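Local structure of Csm3 (Thermoplasma volcanium, 6AE2) at residues 188-191 and 192-196. The protein probably binds crRNA as a RAMP-family subunit of the type III-A CRISPR-Cas effector complex and probably acts as an endonuclease on RNA. Sequence-based numbering, arbitrary orientation.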
ATOM      1  N   ASP A 188     -26.882 -21.904  -5.373  1.00 63.89           N
ATOM      2  CA  ASP A 188     -25.868 -21.002  -4.851  1.00 59.71           C
ATOM      3  C   ASP A 188     -26.474 -19.640  -4.532  1.00 55.79           C
ATOM      4  O   ASP A 188     -27.390 -19.171  -5.212  1.00 57.56           O
ATOM      5  CB  ASP A 188     -24.730 -20.832  -5.858  1.00 59.18           C
ATOM      6  CG  ASP A 188     -23.721 -21.957  -5.797  1.00 64.44           C
ATOM      7  OD1 ASP A 188     -23.674 -22.663  -4.768  1.00 67.96           O
ATOM      8  OD2 ASP A 188     -22.973 -22.133  -6.782  1.00 67.07           O
ATOM      9  N   ASN A 189     -25.947 -19.008  -3.485  1.00 49.25           N
ATOM     10  CA  ASN A 189     -26.379 -17.668  -3.085  1.00 54.03           C
ATOM     11  C   ASN A 189     -25.439 -16.666  -3.745  1.00 54.77           C
ATOM     12  O   ASN A 189     -24.396 -16.301  -3.199  1.00 51.31           O
ATOM     13  CB  ASN A 189     -26.391 -17.532  -1.567  1.00 54.32           C
ATOM     14  CG  ASN A 189     -27.182 -16.326  -1.096  1.00 62.65           C
ATOM     15  OD1 ASN A 189     -27.290 -15.326  -1.804  1.00 65.28           O
ATOM     16  ND2 ASN A 189     -27.752 -16.423   0.101  1.00 65.74           N
ATOM     17  N   GLU A 190     -25.819 -16.219  -4.946  1.00 52.49           N
ATOM     18  CA  GLU A 190     -24.976 -15.309  -5.715  1.00 49.29           C
ATOM     19  C   GLU A 190     -24.677 -14.033  -4.937  1.00 55.23           C
ATOM     20  O   GLU A 190     -23.535 -13.560  -4.910  1.00 53.03           O
ATOM     21  CB  GLU A 190     -25.653 -14.981  -7.047  1.00 47.11           C
ATOM     22  CG  GLU A 190     -24.911 -13.958  -7.890  1.00 55.81           C
ATOM     23  CD  GLU A 190     -25.820 -13.236  -8.866  1.00 60.48           C
ATOM     24  OE1 GLU A 190     -26.391 -13.902  -9.753  1.00 62.57           O
ATOM     25  OE2 GLU A 190     -25.963 -12.000  -8.743  1.00 64.14           O
ATOM     26  N   GLU A 191     -25.699 -13.465  -4.290  1.00 59.59           N
ATOM     27  CA  GLU A 191     -25.515 -12.203  -3.581  1.00 60.88           C
ATOM     28  C   GLU A 191     -24.534 -12.356  -2.423  1.00 58.83           C
ATOM     29  O   GLU A 191     -23.734 -11.452  -2.153  1.00 55.18           O
ATOM     30  CB  GLU A 191     -26.865 -11.685  -3.083  1.00 69.82           C
ATOM     31  CG  GLU A 191     -26.770 -10.602  -2.020  1.00 86.83           C
ATOM     32  CD  GLU A 191     -28.113  -9.978  -1.705  1.00 98.19           C
ATOM     33  OE1 GLU A 191     -28.376  -9.690  -0.518  1.00101.82           O
ATOM     34  OE2 GLU A 191     -28.908  -9.775  -2.648  1.00 99.89           O
ATOM     35  N   GLU A 192     -24.571 -13.498  -1.732  1.00 54.08           N
ATOM     36  CA  GLU A 192     -23.640 -13.721  -0.629  1.00 46.33           C
ATOM     37  C   GLU A 192     -22.217 -13.916  -1.136  1.00 45.10           C
ATOM     38  O   GLU A 192     -21.257 -13.465  -0.497  1.00 48.90           O
ATOM     39  CB  GLU A 192     -24.085 -14.926   0.200  1.00 50.25           C
ATOM     40  CG  GLU A 192     -25.175 -14.620   1.214  1.00 65.23           C
ATOM     41  CD  GLU A 192     -24.742 -13.600   2.250  1.00 77.67           C
ATOM     42  OE1 GLU A 192     -23.700 -13.817   2.904  1.00 81.06           O
ATOM     43  OE2 GLU A 192     -25.447 -12.581   2.412  1.00 79.75           O
ATOM     44  N   MET A 193     -22.057 -14.583  -2.281  1.00 38.94           N
ATOM     45  CA  MET A 193     -20.721 -14.826  -2.817  1.00 37.28           C
ATOM     46  C   MET A 193     -20.070 -13.532  -3.288  1.00 35.32           C
ATOM     47  O   MET A 193     -18.892 -13.279  -3.005  1.00 32.76           O
ATOM     48  CB  MET A 193     -20.789 -15.839  -3.958  1.00 38.53           C
ATOM     49  CG  MET A 193     -21.183 -17.236  -3.521  1.00 45.75           C
ATOM     50  SD  MET A 193     -21.003 -18.403  -4.874  1.00 47.64           S
ATOM     51  CE  MET A 193     -22.585 -18.159  -5.659  1.00 52.09           C
ATOM     52  N   ILE A 194     -20.817 -12.704  -4.021  1.00 30.12           N
ATOM     53  CA  ILE A 194     -20.307 -11.392  -4.410  1.00 40.32           C
ATOM     54  C   ILE A 194     -19.927 -10.592  -3.170  1.00 49.14           C
ATOM     55  O   ILE A 194     -18.851  -9.985  -3.106  1.00 45.23           O
ATOM     56  CB  ILE A 194     -21.342 -10.643  -5.268  1.00 37.72           C
ATOM     57  CG1 ILE A 194     -21.454 -11.278  -6.655  1.00 37.90           C
ATOM     58  CG2 ILE A 194     -20.983  -9.165  -5.373  1.00 26.03           C
ATOM     59  CD1 ILE A 194     -22.790 -11.030  -7.323  1.00 36.57           C
ATOM     60  N   LYS A 195     -20.801 -10.600  -2.160  1.00 48.25           N
ATOM     61  CA  LYS A 195     -20.523  -9.859  -0.935  1.00 51.73           C
ATOM     62  C   LYS A 195     -19.250 -10.361  -0.263  1.00 50.71           C
ATOM     63  O   LYS A 195     -18.404  -9.561   0.151  1.00 55.89           O
ATOM     64  CB  LYS A 195     -21.714  -9.959   0.019  1.00 52.48           C
ATOM     65  CG  LYS A 195     -21.370  -9.708   1.476  1.00 59.58           C
ATOM     66  CD  LYS A 195     -22.623  -9.637   2.335  1.00 63.24           C
ATOM     67  CE  LYS A 195     -22.285  -9.346   3.789  1.00 59.70           C
ATOM     68  NZ  LYS A 195     -23.132 -10.147   4.718  1.00 63.97           N
ATOM     69  N   CYS A 196     -19.087 -11.684  -0.161  1.00 42.80           N
ATOM     70  CA  CYS A 196     -17.857 -12.231   0.402  1.00 36.11           C
ATOM     71  C   CYS A 196     -16.640 -11.789  -0.402  1.00 37.42           C
ATOM     72  O   CYS A 196     -15.568 -11.539   0.162  1.00 36.55           O
ATOM     73  CB  CYS A 196     -17.941 -13.756   0.456  1.00 38.76           C
ATOM     74  SG  CYS A 196     -16.366 -14.579   0.778  1.00 43.11           S
TER
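Asn189 and Glu192 meet at the first turn of helix 190-205, where a polar side chain closes the start of the helix. Asn189 OD1 accepts from Glu192 N over 3.3 Å, with an N-H...O angle of 155°; the donor stands well above the plane of the side-chain carbonyl instead of within it. The amide can lean over the turn because CG of Asn189 lies anti to its own backbone N (chi1 -164°). In Glu192, chi1 of -82° keeps CG beside the residue's own backbone N, 3.3 Å from Asn189 ND2, and the bend at chi2 turns the carboxylate, whose plane stands steeply against that of the amide. From the backbone, Asn189 O receives Met193 N at 3.0 Å, and the ladder continues with Ile194 N to Glu190 O and Lys195 N to Glu191 O.

The inner side is the buried one: Met193 and Glu192 both touch Ile104 of helix 104-109, and Met193 also meets Met108. The methionine bends at chi3, and its CE lies 3.4 Å from Asp188 CB, the two side chains crossing at about a right angle. The carboxylate of Asp188 is held by a salt bridge to Arg124 and by Tyr185 N. Glu190 and Ile194 run alongside each other, with Ile194 CD1 3.6 Å from Glu190 OE2, while Glu190 OE1 is hydrogen-bonded to Tyr28 on strand 26-38. On the solvent side Asn189 and Glu191 are exposed, and the side chain of Lys195 meets Glu191 O near its root, at CB, before leading away. Asn189 and its bond to Glu192 N form an asparagine N-cap, backed by first-turn i to i+4 packing, which opens the helix following strand 175-185 of the antiparallel sheet in this RAMP-superfamily protein.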